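PDB 3M3M: glutathione S-transferase from Pseudomonas fluorescens, which binds glutathione and probably transfers it to electrophilic substrates, as glutathione transferases do. Local coordinates for residues K5-Y10 against E30-D35; C15-L20 against E68-L73; Q81-E86 against Y157-I162. All blocks are in the same frame, centred on the assembly; numbering follows the deposited sequence. Where two conformers were deposited one is given.

Contact 1: K5-Y10 against E30-D35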
loop_
_atom_site.group_PDB
_atom_site.type_symbol
_atom_site.label_atom_id
_atom_site.label_comp_id
_atom_site.label_asym_id
_atom_site.label_seq_id
_atom_site.Cartn_x
_atom_site.Cartn_y
_atom_site.Cartn_z
ATOM N N LYS A 5 -2.784 -16.222 7.370
ATOM C CA LYS A 5 -3.801 -15.493 8.073
ATOM C C LYS A 5 -3.311 -14.033 8.122
ATOM O O LYS A 5 -2.161 -13.818 8.487
ATOM C CB LYS A 5 -3.988 -16.036 9.507
ATOM C CG LYS A 5 -5.020 -15.253 10.327
ATOM C CD LYS A 5 -5.233 -15.975 11.683
ATOM C CE LYS A 5 -6.284 -15.290 12.517
ATOM N NZ LYS A 5 -6.392 -15.990 13.888
ATOM N N VAL A 6 -4.163 -13.119 7.685
ATOM C CA VAL A 6 -3.810 -11.664 7.709
ATOM C C VAL A 6 -4.607 -11.043 8.781
ATOM O O VAL A 6 -5.834 -11.189 8.819
ATOM C CB VAL A 6 -4.207 -10.984 6.342
ATOM C CG1 VAL A 6 -3.904 -9.469 6.420
ATOM C CG2 VAL A 6 -3.490 -11.694 5.094
ATOM N N TYR A 7 -3.933 -10.282 9.652
ATOM C CA TYR A 7 -4.612 -9.397 10.529
ATOM C C TYR A 7 -4.660 -8.035 9.868
ATOM O O TYR A 7 -3.599 -7.465 9.553
ATOM C CB TYR A 7 -3.814 -9.295 11.836
ATOM C CG TYR A 7 -3.833 -10.607 12.579
ATOM C CD1 TYR A 7 -4.763 -10.859 13.608
ATOM C CD2 TYR A 7 -2.880 -11.608 12.261
ATOM C CE1 TYR A 7 -4.834 -12.090 14.255
ATOM C CE2 TYR A 7 -2.924 -12.873 12.931
ATOM C CZ TYR A 7 -3.884 -13.084 13.914
ATOM O OH TYR A 7 -3.899 -14.321 14.599
ATOM N N GLY A 8 -5.856 -7.459 9.685
ATOM C CA GLY A 8 -5.916 -6.279 8.815
ATOM C C GLY A 8 -7.257 -5.571 8.886
ATOM O O GLY A 8 -8.212 -6.058 9.548
ATOM N N ASP A 9 -7.332 -4.439 8.174
ATOM C CA ASP A 9 -8.540 -3.666 7.969
ATOM C C ASP A 9 -8.590 -3.443 6.465
ATOM O O ASP A 9 -7.709 -2.849 5.888
ATOM C CB ASP A 9 -8.432 -2.400 8.756
ATOM C CG ASP A 9 -9.625 -1.375 8.513
ATOM O OD1 ASP A 9 -10.475 -1.566 7.620
ATOM O OD2 ASP A 9 -9.678 -0.400 9.359
ATOM N N TYR A 10 -9.636 -3.917 5.777
ATOM C CA TYR A 10 -9.637 -3.696 4.325
ATOM C C TYR A 10 -9.554 -2.255 3.901
ATOM O O TYR A 10 -9.053 -1.992 2.776
ATOM C CB TYR A 10 -10.910 -4.305 3.669
ATOM C CG TYR A 10 -10.951 -5.795 3.693
ATOM C CD1 TYR A 10 -9.991 -6.544 3.010
ATOM C CD2 TYR A 10 -11.953 -6.481 4.439
ATOM C CE1 TYR A 10 -10.053 -7.968 3.005
ATOM C CE2 TYR A 10 -12.016 -7.907 4.454
ATOM C CZ TYR A 10 -11.051 -8.615 3.750
ATOM O OH TYR A 10 -11.127 -10.017 3.713
ATOM N N GLU A 30 -6.974 -16.631 5.477
ATOM C CA GLU A 30 -8.025 -16.228 6.355
ATOM C C GLU A 30 -7.747 -14.702 6.674
ATOM O O GLU A 30 -6.597 -14.327 6.760
ATOM C CB GLU A 30 -7.862 -17.053 7.635
ATOM C CG GLU A 30 -8.789 -16.603 8.777
ATOM C CD GLU A 30 -8.615 -17.449 10.089
ATOM O OE1 GLU A 30 -7.829 -18.460 10.102
ATOM O OE2 GLU A 30 -9.290 -17.052 11.072
ATOM N N TRP A 31 -8.789 -13.931 6.802
ATOM C CA TRP A 31 -8.647 -12.491 7.153
ATOM C C TRP A 31 -9.256 -12.285 8.521
ATOM O O TRP A 31 -10.449 -12.593 8.720
ATOM C CB TRP A 31 -9.322 -11.622 6.101
ATOM C CG TRP A 31 -9.045 -10.133 6.265
ATOM C CD1 TRP A 31 -9.717 -9.200 7.060
ATOM C CD2 TRP A 31 -8.083 -9.396 5.501
ATOM N NE1 TRP A 31 -9.198 -7.908 6.826
ATOM C CE2 TRP A 31 -8.187 -8.004 5.892
ATOM C CE3 TRP A 31 -7.150 -9.767 4.520
ATOM C CZ2 TRP A 31 -7.350 -6.983 5.341
ATOM C CZ3 TRP A 31 -6.334 -8.721 3.922
ATOM C CH2 TRP A 31 -6.454 -7.365 4.345
ATOM N N GLN A 32 -8.459 -11.780 9.460
ATOM C CA GLN A 32 -8.970 -11.421 10.785
ATOM C C GLN A 32 -9.103 -9.906 10.841
ATOM O O GLN A 32 -8.071 -9.217 10.797
ATOM C CB GLN A 32 -8.045 -11.971 11.859
ATOM C CG GLN A 32 -8.367 -11.460 13.282
ATOM C CD GLN A 32 -9.740 -11.878 13.752
ATOM O OE1 GLN A 32 -9.978 -13.067 13.902
ATOM N NE2 GLN A 32 -10.678 -10.893 13.946
ATOM N N ALA A 33 -10.340 -9.358 10.865
ATOM C CA ALA A 33 -10.559 -7.908 10.921
ATOM C C ALA A 33 -9.996 -7.373 12.218
ATOM O O ALA A 33 -10.172 -8.003 13.261
ATOM C CB ALA A 33 -12.115 -7.622 10.892
ATOM N N VAL A 34 -9.274 -6.253 12.169
ATOM C CA VAL A 34 -8.712 -5.558 13.339
ATOM C C VAL A 34 -9.311 -4.138 13.301
ATOM O O VAL A 34 -9.270 -3.485 12.230
ATOM C CB VAL A 34 -7.200 -5.490 13.174
ATOM C CG1 VAL A 34 -6.540 -4.618 14.265
ATOM C CG2 VAL A 34 -6.613 -6.903 13.193
ATOM N N ASP A 35 -9.836 -3.688 14.447
ATOM C CA ASP A 35 -10.428 -2.384 14.605
ATOM C C ASP A 35 -9.436 -1.525 15.393
ATOM O O ASP A 35 -9.319 -1.689 16.608
ATOM C CB ASP A 35 -11.779 -2.527 15.341
ATOM C CG ASP A 35 -12.509 -1.219 15.411
ATOM O OD1 ASP A 35 -11.868 -0.134 15.251
ATOM O OD2 ASP A 35 -13.769 -1.317 15.492
HETATM O O HOH W 1 -7.315 -18.593 12.851
HETATM O O HOH W 2 -9.175 -0.643 11.919
HETATM O O HOH W 3 -11.342 -5.761 7.675
#
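The rings of Tyr10 and Trp31 make a face-to-face stack, the centroids of the phenol and the five-membered indole ring 3.8 Å apart and the planes at only 10°. The indole lies between two partners, carried there by a chi1 of -171° that sets CG opposite the backbone N: Tyr10 covers one face, and Val6 CG1 meets the other in a CH-pi contact, 3.8 Å from the six-membered centroid. Exchanging Trp31 for an alanine is likely to leave Tyr10 without its stacking partner and to open a gap beside Val6. Four backbone hydrogen bonds tie the two segments in parallel register. Val6 N donates to Glu30 O, Gln32 N to Val6 O (2.8 Å, 172° at the hydrogen), Gly8 N to Gln32 O and Val34 N to Gly8 O. Strands 4-8 and 29-33 are thus the parallel pair of the beta-alpha-beta unit that opens the thioredoxin-like domain, with helix 13-24 as the crossover. On the sheet face bearing Lys5, Tyr7 and Gln32, Tyr7 CD1 touches Gln32 CG at 3.7 Å. Charge is matched loosely: Lys5 NZ stays 4.2 Å from Glu30 OE2, while a water joins it to Glu30 OE1. Lys5 NZ also donates to Tyr7 OH, which is hydrogen-bonded to Glu59.

Contact 2: C15-L20 against E68-L73. With NA (sodium ion), chain C; GSH (glutathione), chain B.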
loop_
_atom_site.group_PDB
_atom_site.type_symbol
_atom_site.label_atom_id
_atom_site.label_comp_id
_atom_site.label_asym_id
_atom_site.label_seq_id
_atom_site.Cartn_x
_atom_site.Cartn_y
_atom_site.Cartn_z
ATOM N N CYS A 15 -2.966 -2.591 4.348
ATOM C CA CYS A 15 -3.550 -3.937 4.344
ATOM C C CYS A 15 -4.082 -4.341 2.955
ATOM O O CYS A 15 -3.996 -5.540 2.575
ATOM C CB CYS A 15 -4.728 -3.955 5.357
ATOM S SG CYS A 15 -4.147 -3.719 7.069
ATOM N N TYR A 16 -4.646 -3.371 2.200
ATOM C CA TYR A 16 -5.040 -3.641 0.832
ATOM C C TYR A 16 -3.887 -4.193 -0.031
ATOM O O TYR A 16 -4.059 -5.114 -0.860
ATOM C CB TYR A 16 -5.596 -2.357 0.195
ATOM C CG TYR A 16 -5.970 -2.542 -1.275
ATOM C CD1 TYR A 16 -6.609 -3.750 -1.757
ATOM C CD2 TYR A 16 -5.639 -1.512 -2.182
ATOM C CE1 TYR A 16 -6.927 -3.873 -3.156
ATOM C CE2 TYR A 16 -5.950 -1.626 -3.577
ATOM C CZ TYR A 16 -6.628 -2.814 -4.015
ATOM O OH TYR A 16 -6.884 -2.948 -5.379
ATOM N N LYS A 17 -2.645 -3.682 0.170
ATOM C CA LYS A 17 -1.519 -4.260 -0.525
ATOM C C LYS A 17 -1.454 -5.767 -0.384
ATOM O O LYS A 17 -1.163 -6.446 -1.394
ATOM C CB LYS A 17 -0.169 -3.770 0.110
ATOM C CG LYS A 17 0.083 -2.279 -0.062
ATOM C CD LYS A 17 1.194 -1.841 0.891
ATOM C CE LYS A 17 1.360 -0.329 0.815
ATOM N NZ LYS A 17 2.468 0.162 1.744
ATOM N N ILE A 18 -1.757 -6.295 0.813
ATOM C CA ILE A 18 -1.631 -7.732 1.079
ATOM C C ILE A 18 -2.861 -8.492 0.501
ATOM O O ILE A 18 -2.697 -9.574 -0.115
ATOM C CB ILE A 18 -1.481 -7.969 2.567
ATOM C CG1 ILE A 18 -0.327 -7.066 3.157
ATOM C CG2 ILE A 18 -1.151 -9.441 2.809
ATOM C CD1 ILE A 18 0.982 -7.042 2.308
ATOM N N LYS A 19 -4.038 -7.914 0.640
ATOM C CA LYS A 19 -5.253 -8.527 -0.030
ATOM C C LYS A 19 -4.948 -8.652 -1.531
ATOM O O LYS A 19 -5.185 -9.703 -2.164
ATOM C CB LYS A 19 -6.479 -7.611 0.187
ATOM C CG LYS A 19 -7.735 -8.217 -0.538
ATOM C CD LYS A 19 -8.880 -7.191 -0.589
ATOM C CE LYS A 19 -10.068 -7.811 -1.436
ATOM N NZ LYS A 19 -11.252 -6.842 -1.409
ATOM N N LEU A 20 -4.502 -7.537 -2.129
ATOM C CA LEU A 20 -4.221 -7.585 -3.589
ATOM C C LEU A 20 -3.160 -8.628 -3.959
ATOM O O LEU A 20 -3.358 -9.460 -4.870
ATOM C CB LEU A 20 -3.716 -6.174 -4.030
ATOM C CG LEU A 20 -3.434 -6.015 -5.552
ATOM C CD1 LEU A 20 -4.651 -6.604 -6.511
ATOM C CD2 LEU A 20 -3.228 -4.475 -5.810
ATOM N N GLU A 68 5.186 -5.254 8.636
ATOM C CA GLU A 68 5.498 -4.296 7.591
ATOM C C GLU A 68 4.921 -4.787 6.250
ATOM O O GLU A 68 5.364 -5.679 5.722
ATOM C CB GLU A 68 6.981 -4.011 7.503
ATOM C CG GLU A 68 7.503 -3.199 8.680
ATOM C CD GLU A 68 6.919 -1.816 8.782
ATOM O OE1 GLU A 68 6.758 -1.183 7.777
ATOM O OE2 GLU A 68 6.753 -1.414 9.888
ATOM N N SER A 69 3.928 -4.072 5.769
ATOM C CA SER A 69 3.255 -4.432 4.531
ATOM C C SER A 69 4.241 -4.607 3.410
ATOM O O SER A 69 4.096 -5.557 2.643
ATOM C CB SER A 69 2.217 -3.329 4.119
ATOM O OG SER A 69 2.825 -2.063 3.882
ATOM N N ASN A 70 5.230 -3.729 3.301
ATOM C CA ASN A 70 6.145 -3.882 2.148
ATOM C C ASN A 70 7.093 -5.096 2.297
ATOM O O ASN A 70 7.514 -5.659 1.279
ATOM C CB ASN A 70 6.941 -2.619 1.879
ATOM C CG ASN A 70 6.088 -1.505 1.276
ATOM O OD1 ASN A 70 4.928 -1.688 0.940
ATOM N ND2 ASN A 70 6.659 -0.309 1.210
ATOM N N ALA A 71 7.369 -5.507 3.563
ATOM C CA ALA A 71 8.220 -6.741 3.745
ATOM C C ALA A 71 7.353 -7.962 3.459
ATOM O O ALA A 71 7.797 -8.875 2.791
ATOM C CB ALA A 71 8.744 -6.810 5.200
ATOM N N ILE A 72 6.101 -7.866 3.849
ATOM C CA ILE A 72 5.158 -8.973 3.499
ATOM C C ILE A 72 5.013 -9.123 1.978
ATOM O O ILE A 72 5.047 -10.261 1.459
ATOM C CB ILE A 72 3.772 -8.762 4.200
ATOM C CG1 ILE A 72 3.933 -8.824 5.744
ATOM C CG2 ILE A 72 2.768 -9.870 3.641
ATOM C CD1 ILE A 72 2.701 -8.117 6.417
ATOM N N LEU A 73 4.938 -8.032 1.217
ATOM C CA LEU A 73 4.914 -8.127 -0.230
ATOM C C LEU A 73 6.161 -8.858 -0.730
ATOM O O LEU A 73 6.075 -9.713 -1.643
ATOM C CB LEU A 73 4.836 -6.743 -0.891
ATOM C CG LEU A 73 3.517 -5.955 -0.689
ATOM C CD1 LEU A 73 3.652 -4.560 -1.341
ATOM C CD2 LEU A 73 2.372 -6.809 -1.368
HETATM NA NA NA C . 6.041 -1.457 4.997
HETATM N N1 GSH B . 5.034 0.859 7.963
HETATM C CA1 GSH B . 3.795 0.038 8.262
HETATM C C1 GSH B . 3.403 -0.862 7.085
HETATM O O11 GSH B . 2.884 -1.983 7.359
HETATM O O12 GSH B . 3.562 -0.420 5.915
HETATM C CB1 GSH B . 2.676 1.082 8.578
HETATM C CG1 GSH B . 1.437 0.296 8.867
HETATM C CD1 GSH B . 0.368 1.190 9.531
HETATM O OE1 GSH B . 0.608 2.540 9.760
HETATM N N2 GSH B . -0.838 0.671 9.908
HETATM C CA2 GSH B . -1.848 1.531 10.522
HETATM C C2 GSH B . -1.989 1.085 11.911
HETATM O O2 GSH B . -1.941 -0.222 12.149
HETATM C CB2 GSH B . -3.162 1.302 9.729
HETATM S SG2 GSH B . -2.972 1.870 7.941
HETATM N N3 GSH B . -2.137 1.966 12.888
HETATM C CA3 GSH B . -2.361 1.448 14.248
HETATM C C3 GSH B . -1.630 2.242 15.316
HETATM O O31 GSH B . -2.006 2.182 16.527
HETATM O O32 GSH B . -0.635 2.912 14.994
#
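Ile18 and Leu73 mark the nearest approach of the backbones, CA to CA 6.7 Å, where the segments of helices 13-24 and 69-77 run nearly parallel, axes 9.2 Å apart and inclined at 15°. The apolar half of the contact centres on Ile18 CD1, which meets Ile72 CG2 at 3.6 Å and also reaches Leu73 CD2; the side chains of Ile18 and Ile72 cross at about a right angle. The polar half belongs to Lys17. Its chain, extended beyond CG, carries NZ to Ser69 OG (3.1 Å) and to Asn70 OD1, approached from above the carbonyl plane. Glu100 of helix 87-117 takes a salt bridge from the same ammonium and a hydrogen bond from Asn70 ND2, which would be expected to fix the turn of the amide. Ser69 OG accepts from Lys17, a second-shell residue, and donates to glutathione O12 (2.7 Å), while Ser69 N gives a straight bond to O11 (169° at the hydrogen). Glu68, the N-cap of helix 69-77, accepts from glutathione N1 through OE1, and the sodium ion bridges that oxygen and glutathione O12. An acidic residue and the following serine at a helix start, holding the gamma-glutamyl end, characterise the glutathione site of glutathione transferases.

Contact 3: Q81-E86 against Y157-I162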
loop_
_atom_site.group_PDB
_atom_site.type_symbol
_atom_site.label_atom_id
_atom_site.label_comp_id
_atom_site.label_asym_id
_atom_site.label_seq_id
_atom_site.Cartn_x
_atom_site.Cartn_y
_atom_site.Cartn_z
ATOM N N GLN A 81 6.746 -13.370 -10.889
ATOM C CA GLN A 81 6.961 -12.323 -11.852
ATOM C C GLN A 81 6.773 -10.936 -11.178
ATOM O O GLN A 81 6.963 -9.900 -11.869
ATOM C CB GLN A 81 5.910 -12.382 -12.951
ATOM C CG GLN A 81 4.455 -12.242 -12.454
ATOM C CD GLN A 81 3.801 -13.606 -12.069
ATOM O OE1 GLN A 81 4.472 -14.579 -11.619
ATOM N NE2 GLN A 81 2.481 -13.661 -12.257
ATOM N N PHE A 82 6.339 -10.919 -9.920
ATOM C CA PHE A 82 6.158 -9.546 -9.257
ATOM C C PHE A 82 7.377 -9.014 -8.538
ATOM O O PHE A 82 7.304 -7.891 -7.962
ATOM C CB PHE A 82 4.968 -9.615 -8.289
ATOM C CG PHE A 82 3.721 -10.013 -8.989
ATOM C CD1 PHE A 82 3.018 -9.052 -9.687
ATOM C CD2 PHE A 82 3.205 -11.319 -8.872
ATOM C CE1 PHE A 82 1.796 -9.371 -10.312
ATOM C CE2 PHE A 82 1.975 -11.670 -9.520
ATOM C CZ PHE A 82 1.303 -10.697 -10.247
ATOM N N LEU A 83 8.452 -9.804 -8.517
ATOM C CA LEU A 83 9.704 -9.347 -7.824
ATOM C C LEU A 83 10.870 -9.861 -8.717
ATOM O O LEU A 83 11.151 -11.077 -8.712
ATOM C CB LEU A 83 9.817 -9.964 -6.384
ATOM C CG LEU A 83 11.142 -9.560 -5.666
ATOM C CD1 LEU A 83 11.202 -8.058 -5.567
ATOM C CD2 LEU A 83 11.149 -10.246 -4.361
ATOM N N PRO A 84 11.558 -8.931 -9.404
ATOM C CA PRO A 84 12.698 -9.295 -10.247
ATOM C C PRO A 84 13.795 -9.927 -9.408
ATOM O O PRO A 84 13.983 -9.578 -8.257
ATOM C CB PRO A 84 13.180 -7.965 -10.841
ATOM C CG PRO A 84 12.008 -6.982 -10.717
ATOM C CD PRO A 84 11.168 -7.506 -9.537
ATOM N N SER A 85 14.522 -10.881 -9.987
ATOM C CA SER A 85 15.671 -11.464 -9.270
ATOM C C SER A 85 16.994 -10.728 -9.642
ATOM O O SER A 85 17.927 -10.790 -8.849
ATOM C CB SER A 85 15.774 -12.978 -9.637
ATOM O OG SER A 85 15.760 -13.051 -11.059
ATOM N N GLU A 86 17.043 -10.043 -10.792
ATOM C CA GLU A 86 18.271 -9.306 -11.207
ATOM C C GLU A 86 18.522 -8.213 -10.167
ATOM O O GLU A 86 17.602 -7.457 -9.820
ATOM C CB GLU A 86 18.190 -8.664 -12.595
ATOM C CG GLU A 86 19.584 -8.268 -13.184
ATOM C CD GLU A 86 20.068 -6.837 -12.845
ATOM O OE1 GLU A 86 19.318 -5.913 -13.184
ATOM O OE2 GLU A 86 21.215 -6.653 -12.328
ATOM N N TYR A 157 4.901 -5.202 -14.199
ATOM C CA TYR A 157 4.171 -4.951 -12.944
ATOM C C TYR A 157 4.858 -5.669 -11.838
ATOM O O TYR A 157 5.211 -6.881 -11.953
ATOM C CB TYR A 157 2.738 -5.521 -13.194
ATOM C CG TYR A 157 1.739 -5.347 -12.092
ATOM C CD1 TYR A 157 1.753 -4.224 -11.232
ATOM C CD2 TYR A 157 0.670 -6.253 -11.987
ATOM C CE1 TYR A 157 0.753 -4.103 -10.224
ATOM C CE2 TYR A 157 -0.329 -6.144 -10.999
ATOM C CZ TYR A 157 -0.274 -5.030 -10.152
ATOM O OH TYR A 157 -1.228 -4.914 -9.202
ATOM N N SER A 158 5.101 -4.928 -10.702
ATOM C CA SER A 158 5.880 -5.531 -9.584
ATOM C C SER A 158 5.273 -5.052 -8.267
ATOM O O SER A 158 4.332 -4.221 -8.236
ATOM C CB SER A 158 7.334 -5.000 -9.635
ATOM O OG SER A 158 7.393 -3.615 -9.289
ATOM N N ILE A 159 5.882 -5.507 -7.158
ATOM C CA ILE A 159 5.375 -5.085 -5.851
ATOM C C ILE A 159 5.689 -3.623 -5.585
ATOM O O ILE A 159 5.166 -3.089 -4.643
ATOM C CB ILE A 159 5.994 -5.970 -4.685
ATOM C CG1 ILE A 159 7.548 -5.996 -4.710
ATOM C CG2 ILE A 159 5.447 -7.437 -4.896
ATOM C CD1 ILE A 159 8.111 -6.913 -3.524
ATOM N N ALA A 160 6.534 -2.981 -6.404
ATOM C CA ALA A 160 6.616 -1.484 -6.244
ATOM C C ALA A 160 5.308 -0.841 -6.682
ATOM O O ALA A 160 4.844 0.093 -6.039
ATOM C CB ALA A 160 7.745 -0.893 -7.122
ATOM N N ASP A 161 4.732 -1.295 -7.791
ATOM C CA ASP A 161 3.421 -0.721 -8.228
ATOM C C ASP A 161 2.358 -1.039 -7.199
ATOM O O ASP A 161 1.535 -0.204 -6.923
ATOM C CB ASP A 161 3.056 -1.383 -9.586
ATOM C CG ASP A 161 4.144 -1.129 -10.661
ATOM O OD1 ASP A 161 4.368 0.022 -11.076
ATOM O OD2 ASP A 161 4.787 -2.106 -11.050
ATOM N N ILE A 162 2.310 -2.293 -6.730
ATOM C CA ILE A 162 1.303 -2.700 -5.734
ATOM C C ILE A 162 1.456 -1.762 -4.482
ATOM O O ILE A 162 0.441 -1.181 -3.968
ATOM C CB ILE A 162 1.463 -4.112 -5.333
ATOM C CG1 ILE A 162 1.104 -5.052 -6.552
ATOM C CG2 ILE A 162 0.533 -4.420 -4.101
ATOM C CD1 ILE A 162 1.548 -6.486 -6.344
#
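Phe82 turns the edge of its ring toward the face of Tyr157 in an offset edge-to-face pair, the planes 83° apart and the centroids separated by 5.7 Å. Phe82 CE1 is the leading atom, 3.7 Å from Tyr157 CD2, and that tyrosine carbon lies near the plane of the phenylalanine ring. One face of Phe82 is covered by CG of its neighbour Gln81, offset toward the rim. At the edge of the tyrosine ring, in its plane, sits CB of Asp161. Phe82 CG lies anti to its carbonyl carbon (chi1 -58°), a setting that turns the ring to Tyr157 while the carbonyl oxygen faces the backbone of Ile159. That oxygen accepts from Ile159 N at 2.9 Å, in the carbonyl plane, although the angle of 144° at the hydrogen shows a bent bond.

The donor belongs to the first turn of helix 159-168, whose start is a capping box: Ser158 OG accepts from Ala160 N, and Asp161 OD2 accepts from Ser158 N (2.9 Å) with its anti lone pair. Asp161 OD1 is held in turn by Leu152 N and Trp187 NE1. The capped helix belongs to the all-helical C-terminal domain of the glutathione transferase fold; residues 81-86 lie in the connection from helix 69-77 to helix 87-117, so the Phe82 carbonyl links the interdomain segment to that domain.

The remaining contacts are between apolar side chains: Ile159 CG2 lies 4.1 Å from Phe82 CB, whereas its other branch extends CD1 to Leu83 CD1, 3.9 Å away. Helix 13-24 borders this group through Met21, against Phe82 and Ile159, and through Leu24, against Tyr157 and Ile162.

Contact 1 and contact 2 interlock along the chain: helix 13-24 of contact 2 is the crossover between the two strands joined in contact 1. Their centres lie about 12 Å apart and they touch, for example where Gly8 CA meets Cys15 SG at 3.6 Å. Contact 3 follows in sequence, its first segment coming after helix 69-77 and its second starting helix 159-168. It lies about 13 Å from contact 2, centre to centre, and they meet where Lys17 O packs on Ile162 CG2; the centre of contact 1 is about 24 Å away, without touching it. Contact 2 thus stands between the sheet and the helical domain, placing the glutathione-binding helix start near the domain interface.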